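Local coordinates for protein cystathionine gamma-lyase (Saccharomyces cerevisiae, PDB 1N8P) that belongs to the Cys/Met metabolism family of pyridoxal-5'-phosphate-dependent enzymes and binds pyridoxal-5'-phosphate as a protein of four subunits, at residues V154-K159 with V295-R300; N125-D130 with Q158-L163; R327-A332 with D378-D383; P28-T33 with N54-N59. All coordinates share one frame; numbering follows the deposited sequence.

Contacts 1 and 3 are largely buried, whereas contacts 2 and 4 are only partly so. Contacts 1 and 2 lie side by side, about 12 Å between centres, and share helix 157-167: contact 1 holds its first turn to helix 292-298 by polar bonds, and contact 2 packs its side on helix 127-134 through aliphatic groups. In contacts 1 and 4 a side-chain amide bonds to an N-H and a carbonyl of the facing backbone; in contact 3 an aspartate carboxylate receives two successive backbone N-H groups, one of them weakly. Contact 4 is on the opposite side of the chain's centre from contacts 1 and 2. Contacts 3 and 4 also touch other subunits, which the first two do not.

Contact 1: V154-K159 with V295-R300; sequences VTDIQK and VLKQHR
The loop leading into helix 157-167 runs past the C-terminal end of helix 292-298, with the CA atoms of V154 and V295 6.9 Å apart and those of D156 and Q298 7.9 Å apart. Q298 reaches across with its chain extended beyond CG (chi2 170°), which carries the amide to the facing backbone. Its NE2 donates to T155 O at 2.9 Å, a nearly straight bond in which T155 O lies close to the plane of the Q298 amide while the donor is tilted 27° from the T155 carbonyl plane. Its OE1 accepts from I157 N at 2.8 Å on a lone pair in the carbonyl plane. This joins the large domain of the fold-type I PLP enzymes, to which helix 157-167 belongs, to the C-terminal domain carrying helix 292-298. D156 is the N-cap of the former helix: its OD1 takes K159 N at 3.1 Å from above the carboxylate plane, and Q158 N weakly. The other oxygen, OD2, presents its syn lone pair to K297 NZ in a 3.2 Å salt bridge. Next to the amide, V154 CG2 meets V295 CG2 at 3.6 Å, and the H299 ring, whose ND1 bonds to L303 O, has V295 CA above one face, near its rim.

Contact 2: N125-D130 with Q158-L163; sequences NDLLND and QKVADL
The flat group at the interface between L128 and L163 is the L128 carbonyl, its O 3.9 Å from L163 CD2; the other contacts are aliphatic. The planar side chains of N129 and D126 pair within 125-130, away from the interface, ND2 donating to OD2 on the syn side. Two neighbouring beta-alpha-beta units of the large, mostly parallel sheet meet here: helix 127-134 follows strand 122-124 and leads into 139-144, and helix 157-167 connects 139-144 and 174-178. L128 makes the largest share of the contact. Its chi1 of -66° points the side chain at helix 157-167, where both methyls touch K159 CB. CD1 goes on along the lysine stem to CD, the two side chains crossing at about a right angle while the lysine's amino end leads away. CD2 turns inward to V160 and also comes 4.0 Å from L163 CD2, one helical turn after K159. L127 approaches V160 from the sheet side and rests on I144, and V160 itself packs on V142, I144 and L175, while L131 of helix 127-134 touches both V160 and L163. At the centre a single methyl, V160 CG2, receives both leucines: L128 CD2 at 3.3 Å and L127 CD2 at 3.5 Å.

Contact 3: R327-A332 with D378-D383; sequences RLFTLA and DDLLED
D383 holds its CG anti to the backbone N (chi1 -178°), which carries the carboxylate out from the helix to the N-H groups of R327 and L328, while F329, with chi1 -72°, swings its ring beside the same helix. OD2 accepts from L328 N at 3.1 Å, the donor lying well above the carboxylate plane. OD1 receives R327 N at 3.4 Å; one carboxylate thus takes two successive amides of the loop, that of R327 weakly. The F329 ring and this carboxylate are nearly coplanar, their planes 15° apart, and OD2 lies at the ring edge, 3.6 Å from F329 CD1. A C-H edge turned to an anionic oxygen would be mildly attractive. L380 crosses the ring at about a right angle and places CD2 3.5 Å from F329 CE1; the same methyl also approaches L328 CB. L328 CD1 packs on D379 CB at 3.7 Å, and its CD2 lies over one face of the R327 guanidinium, near the rim. R327 NH2 forms a salt bridge with D6 of the second subunit, and D379 OD2 bonds to T10 of that subunit. Helix 377-392 packs on loop 327-329, with L381 facing helix 253-271; the loop leads from helix 316-325 to strand 330-331, outermost within this chain beside strand 341-343, where L331 makes backbone hydrogen bonds to the third subunit.

Contact 4: P28-T33 with N54-N59; sequences PISLST and NPNREN
The first turn of helix 55-67 is tied to the N-terminal loop segment 28-33, a part of the chain that takes part in subunit packing in this PLP-enzyme family member. With chi1 -69° the N56 amide swings off the helix toward 28-30, where it meets residues two apart in sequence. OD1 accepts from S30 N at 2.8 Å, with the donor tilted 25° from the carbonyl plane. ND2 donates to P28 O at 3.1 Å, nearly straight and close to the plane of its own amide. Both ends of the amide are thus engaged, which fixes its rotation and leaves I29 between the two bonds, its CA 3.4 Å from N56 OD1. Beside this pair, S30 turns its side chain to the ring of P55, and S30 CB lies 3.3 Å from P55 CG. N54 is the N-cap residue of the helix, and its side chain is about 12 Å from a bound pyridoxal-5'-phosphate. I29 also meets I29 of the fourth subunit, and T33 OG1 bonds to S209 O of the third. Helix 240-250 packs against the contact through P240 and W244, the latter touching both I29 and N56.

Contact 1: V154-K159 with V295-R300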
loop_
_atom_site.group_PDB
_atom_site.type_symbol
_atom_site.label_atom_id
_atom_site.label_comp_id
_atom_site.label_asym_id
_atom_site.label_seq_id
_atom_site.Cartn_x
_atom_site.Cartn_y
_atom_site.Cartn_z
ATOM N N VAL A 154 -35.104 -17.085 -3.421
ATOM C CA VAL A 154 -34.173 -18.189 -3.553
ATOM C C VAL A 154 -34.534 -19.084 -4.726
ATOM O O VAL A 154 -35.702 -19.295 -4.984
ATOM C CB VAL A 154 -34.179 -19.028 -2.283
ATOM C CG1 VAL A 154 -33.310 -20.242 -2.448
ATOM C CG2 VAL A 154 -33.685 -18.186 -1.127
ATOM N N THR A 155 -33.534 -19.612 -5.423
ATOM C CA THR A 155 -33.731 -20.491 -6.565
ATOM C C THR A 155 -33.035 -21.837 -6.326
ATOM O O THR A 155 -31.939 -21.909 -5.740
ATOM C CB THR A 155 -33.168 -19.883 -7.890
ATOM O OG1 THR A 155 -33.909 -18.713 -8.254
ATOM C CG2 THR A 155 -33.274 -20.881 -9.022
ATOM N N ASP A 156 -33.688 -22.914 -6.773
ATOM C CA ASP A 156 -33.134 -24.260 -6.613
ATOM C C ASP A 156 -32.124 -24.602 -7.722
ATOM O O ASP A 156 -32.477 -25.010 -8.838
ATOM C CB ASP A 156 -34.255 -25.304 -6.587
ATOM C CG ASP A 156 -33.803 -26.630 -5.983
ATOM O OD1 ASP A 156 -32.742 -27.155 -6.379
ATOM O OD2 ASP A 156 -34.519 -27.149 -5.109
ATOM N N ILE A 157 -30.856 -24.427 -7.393
ATOM C CA ILE A 157 -29.781 -24.709 -8.331
ATOM C C ILE A 157 -29.875 -26.113 -8.953
ATOM O O ILE A 157 -29.498 -26.307 -10.106
ATOM C CB ILE A 157 -28.420 -24.519 -7.631
ATOM C CG1 ILE A 157 -28.343 -23.088 -7.112
ATOM C CG2 ILE A 157 -27.274 -24.786 -8.594
ATOM C CD1 ILE A 157 -27.142 -22.785 -6.265
ATOM N N GLN A 158 -30.391 -27.078 -8.194
ATOM C CA GLN A 158 -30.527 -28.451 -8.666
ATOM C C GLN A 158 -31.662 -28.583 -9.677
ATOM O O GLN A 158 -31.453 -29.096 -10.786
ATOM C CB GLN A 158 -30.784 -29.386 -7.497
ATOM C CG GLN A 158 -30.592 -30.812 -7.873
ATOM C CD GLN A 158 -29.256 -31.018 -8.469
ATOM O OE1 GLN A 158 -28.282 -31.251 -7.766
ATOM N NE2 GLN A 158 -29.182 -30.912 -9.777
ATOM N N LYS A 159 -32.860 -28.129 -9.305
ATOM C CA LYS A 159 -33.988 -28.166 -10.231
ATOM C C LYS A 159 -33.574 -27.542 -11.581
ATOM O O LYS A 159 -33.871 -28.092 -12.642
ATOM C CB LYS A 159 -35.202 -27.418 -9.651
ATOM C CG LYS A 159 -36.107 -28.291 -8.758
ATOM C CD LYS A 159 -37.282 -27.505 -8.215
ATOM C CE LYS A 159 -38.384 -28.398 -7.627
ATOM N NZ LYS A 159 -38.019 -29.240 -6.441
ATOM N N VAL A 295 -33.789 -22.913 0.884
ATOM C CA VAL A 295 -32.892 -22.308 1.838
ATOM C C VAL A 295 -32.288 -23.442 2.643
ATOM O O VAL A 295 -31.080 -23.605 2.677
ATOM C CB VAL A 295 -33.693 -21.360 2.732
ATOM C CG1 VAL A 295 -32.899 -20.986 3.980
ATOM C CG2 VAL A 295 -34.072 -20.132 1.930
ATOM N N LEU A 296 -33.159 -24.251 3.249
ATOM C CA LEU A 296 -32.763 -25.398 4.068
ATOM C C LEU A 296 -31.907 -26.465 3.373
ATOM O O LEU A 296 -31.375 -27.348 4.050
ATOM C CB LEU A 296 -34.000 -26.074 4.643
ATOM C CG LEU A 296 -34.790 -25.353 5.721
ATOM C CD1 LEU A 296 -36.093 -26.098 6.017
ATOM C CD2 LEU A 296 -33.935 -25.258 6.960
ATOM N N LYS A 297 -31.795 -26.401 2.044
ATOM C CA LYS A 297 -30.992 -27.364 1.292
ATOM C C LYS A 297 -29.755 -26.750 0.644
ATOM O O LYS A 297 -28.813 -27.468 0.289
ATOM C CB LYS A 297 -31.837 -28.068 0.215
ATOM C CG LYS A 297 -32.766 -27.167 -0.581
ATOM C CD LYS A 297 -33.230 -27.794 -1.908
ATOM C CE LYS A 297 -33.950 -29.117 -1.744
ATOM N NZ LYS A 297 -34.514 -29.610 -3.056
ATOM N N GLN A 298 -29.737 -25.427 0.495
ATOM C CA GLN A 298 -28.586 -24.766 -0.121
ATOM C C GLN A 298 -27.751 -23.900 0.836
ATOM O O GLN A 298 -26.538 -23.754 0.649
ATOM C CB GLN A 298 -29.051 -23.940 -1.322
ATOM C CG GLN A 298 -29.037 -24.734 -2.602
ATOM C CD GLN A 298 -29.711 -24.037 -3.761
ATOM O OE1 GLN A 298 -29.641 -24.518 -4.891
ATOM N NE2 GLN A 298 -30.374 -22.912 -3.498
ATOM N N HIS A 299 -28.406 -23.356 1.860
ATOM C CA HIS A 299 -27.790 -22.498 2.851
ATOM C C HIS A 299 -27.262 -23.220 4.082
ATOM O O HIS A 299 -27.994 -23.953 4.721
ATOM C CB HIS A 299 -28.803 -21.476 3.372
ATOM C CG HIS A 299 -29.301 -20.523 2.341
ATOM N ND1 HIS A 299 -29.659 -19.225 2.647
ATOM C CD2 HIS A 299 -29.479 -20.659 1.010
ATOM C CE1 HIS A 299 -30.029 -18.601 1.543
ATOM N NE2 HIS A 299 -29.929 -19.449 0.535
ATOM N N ARG A 300 -26.015 -22.959 4.458
ATOM C CA ARG A 300 -25.451 -23.549 5.666
ATOM C C ARG A 300 -26.282 -23.162 6.903
ATOM O O ARG A 300 -26.639 -21.996 7.100
ATOM C CB ARG A 300 -24.027 -23.066 5.891
ATOM C CG ARG A 300 -23.438 -23.546 7.209
ATOM C CD ARG A 300 -22.085 -22.889 7.434
ATOM N NE ARG A 300 -21.212 -23.094 6.284
ATOM C CZ ARG A 300 -20.309 -24.054 6.216
ATOM N NH1 ARG A 300 -20.172 -24.875 7.243
ATOM N NH2 ARG A 300 -19.560 -24.194 5.128
#

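Contact 2: N125-D130 with Q158-L163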
loop_
_atom_site.group_PDB
_atom_site.type_symbol
_atom_site.label_atom_id
_atom_site.label_comp_id
_atom_site.label_asym_id
_atom_site.label_seq_id
_atom_site.Cartn_x
_atom_site.Cartn_y
_atom_site.Cartn_z
ATOM N N ASN A 125 -38.204 -14.033 -15.204
ATOM C CA ASN A 125 -38.436 -14.038 -13.774
ATOM C C ASN A 125 -39.017 -15.439 -13.599
ATOM O O ASN A 125 -39.416 -16.049 -14.596
ATOM C CB ASN A 125 -39.457 -12.964 -13.428
ATOM C CG ASN A 125 -39.675 -12.832 -11.955
ATOM O OD1 ASN A 125 -40.008 -13.804 -11.274
ATOM N ND2 ASN A 125 -39.493 -11.620 -11.441
ATOM N N ASP A 126 -39.048 -15.972 -12.381
ATOM C CA ASP A 126 -39.597 -17.317 -12.185
ATOM C C ASP A 126 -38.881 -18.234 -13.183
ATOM O O ASP A 126 -39.397 -18.538 -14.258
ATOM C CB ASP A 126 -41.111 -17.303 -12.454
ATOM C CG ASP A 126 -41.827 -18.549 -11.931
ATOM O OD1 ASP A 126 -41.649 -18.903 -10.746
ATOM O OD2 ASP A 126 -42.593 -19.167 -12.705
ATOM N N LEU A 127 -37.683 -18.668 -12.808
ATOM C CA LEU A 127 -36.853 -19.509 -13.660
ATOM C C LEU A 127 -37.401 -20.895 -13.995
ATOM O O LEU A 127 -37.539 -21.238 -15.170
ATOM C CB LEU A 127 -35.468 -19.649 -13.033
ATOM C CG LEU A 127 -34.368 -20.095 -13.985
ATOM C CD1 LEU A 127 -34.318 -19.144 -15.165
ATOM C CD2 LEU A 127 -33.033 -20.121 -13.261
ATOM N N LEU A 128 -37.717 -21.688 -12.972
ATOM C CA LEU A 128 -38.223 -23.051 -13.170
ATOM C C LEU A 128 -39.492 -23.253 -13.997
ATOM O O LEU A 128 -39.853 -24.382 -14.281
ATOM C CB LEU A 128 -38.404 -23.737 -11.823
ATOM C CG LEU A 128 -37.103 -23.993 -11.054
ATOM C CD1 LEU A 128 -37.409 -24.670 -9.734
ATOM C CD2 LEU A 128 -36.184 -24.868 -11.885
ATOM N N ASN A 129 -40.165 -22.180 -14.398
ATOM C CA ASN A 129 -41.375 -22.320 -15.204
ATOM C C ASN A 129 -41.250 -21.800 -16.631
ATOM O O ASN A 129 -41.997 -22.208 -17.511
ATOM C CB ASN A 129 -42.550 -21.632 -14.514
ATOM C CG ASN A 129 -43.002 -22.376 -13.281
ATOM O OD1 ASN A 129 -43.479 -23.507 -13.362
ATOM N ND2 ASN A 129 -42.844 -21.751 -12.124
ATOM N N ASP A 130 -40.302 -20.908 -16.875
ATOM C CA ASP A 130 -40.144 -20.363 -18.212
ATOM C C ASP A 130 -38.863 -20.819 -18.867
ATOM O O ASP A 130 -38.615 -20.532 -20.048
ATOM C CB ASP A 130 -40.179 -18.839 -18.155
ATOM C CG ASP A 130 -41.468 -18.313 -17.548
ATOM O OD1 ASP A 130 -42.433 -19.104 -17.389
ATOM O OD2 ASP A 130 -41.516 -17.105 -17.241
ATOM N N GLN A 158 -30.391 -27.078 -8.194
ATOM C CA GLN A 158 -30.527 -28.451 -8.666
ATOM C C GLN A 158 -31.662 -28.583 -9.677
ATOM O O GLN A 158 -31.453 -29.096 -10.786
ATOM C CB GLN A 158 -30.784 -29.386 -7.497
ATOM C CG GLN A 158 -30.592 -30.812 -7.873
ATOM C CD GLN A 158 -29.256 -31.018 -8.469
ATOM O OE1 GLN A 158 -28.282 -31.251 -7.766
ATOM N NE2 GLN A 158 -29.182 -30.912 -9.777
ATOM N N LYS A 159 -32.860 -28.129 -9.305
ATOM C CA LYS A 159 -33.988 -28.166 -10.231
ATOM C C LYS A 159 -33.574 -27.542 -11.581
ATOM O O LYS A 159 -33.871 -28.092 -12.642
ATOM C CB LYS A 159 -35.202 -27.418 -9.651
ATOM C CG LYS A 159 -36.107 -28.291 -8.758
ATOM C CD LYS A 159 -37.282 -27.505 -8.215
ATOM C CE LYS A 159 -38.384 -28.398 -7.627
ATOM N NZ LYS A 159 -38.019 -29.240 -6.441
ATOM N N VAL A 160 -32.870 -26.413 -11.551
ATOM C CA VAL A 160 -32.457 -25.775 -12.786
ATOM C C VAL A 160 -31.354 -26.548 -13.494
ATOM O O VAL A 160 -31.366 -26.631 -14.716
ATOM C CB VAL A 160 -31.999 -24.299 -12.559
ATOM C CG1 VAL A 160 -31.384 -23.726 -13.827
ATOM C CG2 VAL A 160 -33.189 -23.445 -12.169
ATOM N N ALA A 161 -30.393 -27.108 -12.770
ATOM C CA ALA A 161 -29.336 -27.861 -13.454
ATOM C C ALA A 161 -29.985 -29.027 -14.203
ATOM O O ALA A 161 -29.661 -29.307 -15.359
ATOM C CB ALA A 161 -28.337 -28.395 -12.459
ATOM N N ASP A 162 -30.908 -29.696 -13.513
ATOM C CA ASP A 162 -31.647 -30.823 -14.048
ATOM C C ASP A 162 -32.454 -30.393 -15.248
ATOM O O ASP A 162 -32.318 -30.961 -16.319
ATOM C CB ASP A 162 -32.597 -31.372 -12.988
ATOM C CG ASP A 162 -31.896 -32.206 -11.953
ATOM O OD1 ASP A 162 -30.665 -32.425 -12.121
ATOM O OD2 ASP A 162 -32.586 -32.638 -10.990
ATOM N N LEU A 163 -33.308 -29.393 -15.051
ATOM C CA LEU A 163 -34.161 -28.860 -16.111
ATOM C C LEU A 163 -33.360 -28.593 -17.379
ATOM O O LEU A 163 -33.897 -28.646 -18.473
ATOM C CB LEU A 163 -34.808 -27.560 -15.644
ATOM C CG LEU A 163 -36.092 -27.082 -16.311
ATOM C CD1 LEU A 163 -37.208 -28.066 -16.016
ATOM C CD2 LEU A 163 -36.467 -25.711 -15.771
#

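Contact 3: R327-A332 with D378-D383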
loop_
_atom_site.group_PDB
_atom_site.type_symbol
_atom_site.label_atom_id
_atom_site.label_comp_id
_atom_site.label_asym_id
_atom_site.label_seq_id
_atom_site.Cartn_x
_atom_site.Cartn_y
_atom_site.Cartn_z
ATOM N N ARG A 327 -28.955 5.940 12.349
ATOM C CA ARG A 327 -27.689 6.409 12.859
ATOM C C ARG A 327 -26.563 5.439 12.555
ATOM O O ARG A 327 -25.498 5.833 12.055
ATOM C CB ARG A 327 -27.794 6.607 14.362
ATOM C CG ARG A 327 -26.499 7.013 15.002
ATOM C CD ARG A 327 -26.689 7.269 16.461
ATOM N NE ARG A 327 -26.963 6.057 17.219
ATOM C CZ ARG A 327 -26.011 5.302 17.747
ATOM N NH1 ARG A 327 -24.754 5.650 17.575
ATOM N NH2 ARG A 327 -26.305 4.243 18.484
ATOM N N LEU A 328 -26.811 4.169 12.853
ATOM C CA LEU A 328 -25.825 3.121 12.645
ATOM C C LEU A 328 -25.742 2.593 11.209
ATOM O O LEU A 328 -24.649 2.308 10.728
ATOM C CB LEU A 328 -26.089 1.983 13.635
ATOM C CG LEU A 328 -25.929 2.376 15.108
ATOM C CD1 LEU A 328 -26.024 1.146 15.988
ATOM C CD2 LEU A 328 -24.579 3.072 15.295
ATOM N N PHE A 329 -26.875 2.440 10.523
ATOM C CA PHE A 329 -26.828 1.976 9.131
ATOM C C PHE A 329 -26.453 3.176 8.303
ATOM O O PHE A 329 -26.794 4.289 8.646
ATOM C CB PHE A 329 -28.179 1.414 8.672
ATOM C CG PHE A 329 -28.507 0.093 9.283
ATOM C CD1 PHE A 329 -28.812 -0.002 10.618
ATOM C CD2 PHE A 329 -28.453 -1.065 8.529
ATOM C CE1 PHE A 329 -29.065 -1.232 11.203
ATOM C CE2 PHE A 329 -28.700 -2.298 9.106
ATOM C CZ PHE A 329 -29.006 -2.374 10.450
ATOM N N THR A 330 -25.759 2.969 7.205
ATOM C CA THR A 330 -25.345 4.107 6.411
ATOM C C THR A 330 -25.905 4.099 5.013
ATOM O O THR A 330 -25.723 3.150 4.260
ATOM C CB THR A 330 -23.805 4.199 6.400
ATOM O OG1 THR A 330 -23.369 4.564 7.717
ATOM C CG2 THR A 330 -23.313 5.200 5.410
ATOM N N LEU A 331 -26.601 5.179 4.678
ATOM C CA LEU A 331 -27.215 5.318 3.370
ATOM C C LEU A 331 -26.139 5.422 2.304
ATOM O O LEU A 331 -25.348 6.362 2.291
ATOM C CB LEU A 331 -28.105 6.558 3.350
ATOM C CG LEU A 331 -28.960 6.783 2.114
ATOM C CD1 LEU A 331 -29.976 5.673 1.980
ATOM C CD2 LEU A 331 -29.647 8.119 2.247
ATOM N N ALA A 332 -26.112 4.434 1.413
ATOM C CA ALA A 332 -25.132 4.376 0.331
ATOM C C ALA A 332 -25.509 3.253 -0.626
ATOM O O ALA A 332 -26.597 2.697 -0.537
ATOM C CB ALA A 332 -23.761 4.118 0.899
ATOM N N ASP A 378 -28.025 -5.737 19.218
ATOM C CA ASP A 378 -29.033 -4.906 19.864
ATOM C C ASP A 378 -28.913 -3.440 19.453
ATOM O O ASP A 378 -29.923 -2.770 19.207
ATOM C CB ASP A 378 -28.949 -5.049 21.378
ATOM C CG ASP A 378 -29.434 -6.411 21.864
ATOM O OD1 ASP A 378 -30.534 -6.859 21.449
ATOM O OD2 ASP A 378 -28.714 -7.038 22.672
ATOM N N ASP A 379 -27.686 -2.938 19.361
ATOM C CA ASP A 379 -27.478 -1.558 18.945
ATOM C C ASP A 379 -28.119 -1.325 17.564
ATOM O O ASP A 379 -28.635 -0.243 17.265
ATOM C CB ASP A 379 -25.986 -1.274 18.841
ATOM C CG ASP A 379 -25.278 -1.378 20.148
ATOM O OD1 ASP A 379 -25.845 -1.900 21.110
ATOM O OD2 ASP A 379 -24.128 -0.944 20.202
ATOM N N LEU A 380 -28.059 -2.345 16.714
ATOM C CA LEU A 380 -28.602 -2.261 15.370
ATOM C C LEU A 380 -30.102 -2.490 15.390
ATOM O O LEU A 380 -30.855 -1.801 14.706
ATOM C CB LEU A 380 -27.925 -3.283 14.484
ATOM C CG LEU A 380 -26.450 -3.076 14.159
ATOM C CD1 LEU A 380 -25.882 -4.376 13.573
ATOM C CD2 LEU A 380 -26.283 -1.908 13.195
ATOM N N LEU A 381 -30.538 -3.457 16.186
ATOM C CA LEU A 381 -31.953 -3.733 16.302
ATOM C C LEU A 381 -32.569 -2.457 16.859
ATOM O O LEU A 381 -33.469 -1.883 16.261
ATOM C CB LEU A 381 -32.208 -4.908 17.258
ATOM C CG LEU A 381 -33.607 -5.529 17.167
ATOM C CD1 LEU A 381 -33.933 -5.899 15.723
ATOM C CD2 LEU A 381 -33.669 -6.748 18.033
ATOM N N GLU A 382 -32.060 -1.991 17.994
ATOM C CA GLU A 382 -32.594 -0.786 18.612
ATOM C C GLU A 382 -32.518 0.421 17.690
ATOM O O GLU A 382 -33.236 1.398 17.859
ATOM C CB GLU A 382 -31.858 -0.484 19.911
ATOM C CG GLU A 382 -32.720 0.263 20.943
ATOM C CD GLU A 382 -33.928 -0.542 21.457
ATOM O OE1 GLU A 382 -34.726 0.023 22.239
ATOM O OE2 GLU A 382 -34.078 -1.737 21.094
ATOM N N ASP A 383 -31.654 0.356 16.695
ATOM C CA ASP A 383 -31.533 1.467 15.775
ATOM C C ASP A 383 -32.566 1.407 14.624
ATOM O O ASP A 383 -32.928 2.441 14.058
ATOM C CB ASP A 383 -30.115 1.522 15.221
ATOM C CG ASP A 383 -29.911 2.693 14.299
ATOM O OD1 ASP A 383 -30.225 3.823 14.721
ATOM O OD2 ASP A 383 -29.443 2.496 13.158
#

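Contact 4: P28-T33 with N54-N59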
loop_
_atom_site.group_PDB
_atom_site.type_symbol
_atom_site.label_atom_id
_atom_site.label_comp_id
_atom_site.label_asym_id
_atom_site.label_seq_id
_atom_site.Cartn_x
_atom_site.Cartn_y
_atom_site.Cartn_z
ATOM N N PRO A 28 3.994 -12.200 1.385
ATOM C CA PRO A 28 4.474 -10.866 1.001
ATOM C C PRO A 28 3.764 -10.376 -0.267
ATOM O O PRO A 28 3.174 -11.163 -0.993
ATOM C CB PRO A 28 5.960 -11.101 0.757
ATOM C CG PRO A 28 5.946 -12.442 0.112
ATOM C CD PRO A 28 5.008 -13.218 1.048
ATOM N N ILE A 29 3.844 -9.076 -0.536
ATOM C CA ILE A 29 3.204 -8.498 -1.708
ATOM C C ILE A 29 4.126 -8.483 -2.911
ATOM O O ILE A 29 5.070 -7.709 -2.972
ATOM C CB ILE A 29 2.726 -7.061 -1.427
ATOM C CG1 ILE A 29 1.660 -7.094 -0.322
ATOM C CG2 ILE A 29 2.152 -6.437 -2.703
ATOM C CD1 ILE A 29 1.036 -5.741 0.019
ATOM N N SER A 30 3.834 -9.335 -3.881
ATOM C CA SER A 30 4.656 -9.412 -5.065
ATOM C C SER A 30 4.074 -8.590 -6.206
ATOM O O SER A 30 3.083 -8.978 -6.828
ATOM C CB SER A 30 4.829 -10.874 -5.469
ATOM O OG SER A 30 5.252 -11.635 -4.345
ATOM N N LEU A 31 4.708 -7.452 -6.473
ATOM C CA LEU A 31 4.271 -6.548 -7.528
ATOM C C LEU A 31 5.174 -6.706 -8.726
ATOM O O LEU A 31 4.853 -6.223 -9.812
ATOM C CB LEU A 31 4.347 -5.083 -7.074
ATOM C CG LEU A 31 3.649 -4.718 -5.769
ATOM C CD1 LEU A 31 3.795 -3.265 -5.494
ATOM C CD2 LEU A 31 2.205 -5.074 -5.860
ATOM N N SER A 32 6.309 -7.370 -8.533
ATOM C CA SER A 32 7.242 -7.528 -9.633
ATOM C C SER A 32 6.503 -7.809 -10.939
ATOM O O SER A 32 5.528 -8.570 -10.989
ATOM C CB SER A 32 8.256 -8.643 -9.341
ATOM O OG SER A 32 7.813 -9.914 -9.803
ATOM N N THR A 33 6.953 -7.140 -11.986
ATOM C CA THR A 33 6.380 -7.316 -13.303
ATOM C C THR A 33 6.863 -8.678 -13.786
ATOM O O THR A 33 6.067 -9.572 -14.126
ATOM C CB THR A 33 6.929 -6.238 -14.284
ATOM O OG1 THR A 33 6.174 -5.025 -14.146
ATOM C CG2 THR A 33 6.885 -6.739 -15.751
ATOM N N ASN A 54 0.902 -14.387 -10.939
ATOM C CA ASN A 54 1.739 -13.855 -9.860
ATOM C C ASN A 54 1.234 -14.477 -8.559
ATOM O O ASN A 54 0.046 -14.735 -8.414
ATOM C CB ASN A 54 1.637 -12.331 -9.773
ATOM C CG ASN A 54 0.418 -11.862 -8.982
ATOM O OD1 ASN A 54 -0.620 -11.536 -9.563
ATOM N ND2 ASN A 54 0.538 -11.830 -7.651
ATOM N N PRO A 55 2.119 -14.700 -7.589
ATOM C CA PRO A 55 1.754 -15.306 -6.302
ATOM C C PRO A 55 0.487 -14.837 -5.577
ATOM O O PRO A 55 -0.345 -15.652 -5.127
ATOM C CB PRO A 55 3.008 -15.094 -5.452
ATOM C CG PRO A 55 3.605 -13.860 -6.042
ATOM C CD PRO A 55 3.456 -14.095 -7.519
ATOM N N ASN A 56 0.347 -13.524 -5.437
ATOM C CA ASN A 56 -0.812 -12.971 -4.733
ATOM C C ASN A 56 -2.172 -13.336 -5.341
ATOM O O ASN A 56 -3.114 -13.630 -4.617
ATOM C CB ASN A 56 -0.668 -11.455 -4.614
ATOM C CG ASN A 56 0.453 -11.054 -3.659
ATOM O OD1 ASN A 56 1.175 -10.106 -3.924
ATOM N ND2 ASN A 56 0.592 -11.773 -2.542
ATOM N N ARG A 57 -2.272 -13.324 -6.663
ATOM C CA ARG A 57 -3.510 -13.671 -7.334
ATOM C C ARG A 57 -3.718 -15.157 -7.132
ATOM O O ARG A 57 -4.689 -15.581 -6.495
ATOM C CB ARG A 57 -3.401 -13.376 -8.823
ATOM C CG ARG A 57 -4.750 -13.241 -9.494
ATOM C CD ARG A 57 -4.608 -12.816 -10.937
ATOM N NE ARG A 57 -4.122 -13.904 -11.770
ATOM C CZ ARG A 57 -3.155 -13.782 -12.676
ATOM N NH1 ARG A 57 -2.555 -12.610 -12.871
ATOM N NH2 ARG A 57 -2.786 -14.839 -13.393
ATOM N N GLU A 58 -2.790 -15.944 -7.677
ATOM C CA GLU A 58 -2.832 -17.401 -7.580
ATOM C C GLU A 58 -3.209 -17.866 -6.184
ATOM O O GLU A 58 -4.133 -18.649 -6.006
ATOM C CB GLU A 58 -1.476 -17.981 -7.951
ATOM C CG GLU A 58 -1.439 -19.489 -8.008
ATOM C CD GLU A 58 -0.016 -20.015 -8.032
ATOM O OE1 GLU A 58 0.644 -19.979 -6.961
ATOM O OE2 GLU A 58 0.434 -20.451 -9.120
ATOM N N ASN A 59 -2.503 -17.386 -5.176
ATOM C CA ASN A 59 -2.834 -17.822 -3.832
ATOM C C ASN A 59 -4.250 -17.470 -3.462
ATOM O O ASN A 59 -4.903 -18.236 -2.775
ATOM C CB ASN A 59 -1.879 -17.225 -2.807
ATOM C CG ASN A 59 -0.533 -17.908 -2.796
ATOM O OD1 ASN A 59 -0.416 -19.106 -3.116
ATOM N ND2 ASN A 59 0.496 -17.162 -2.405
#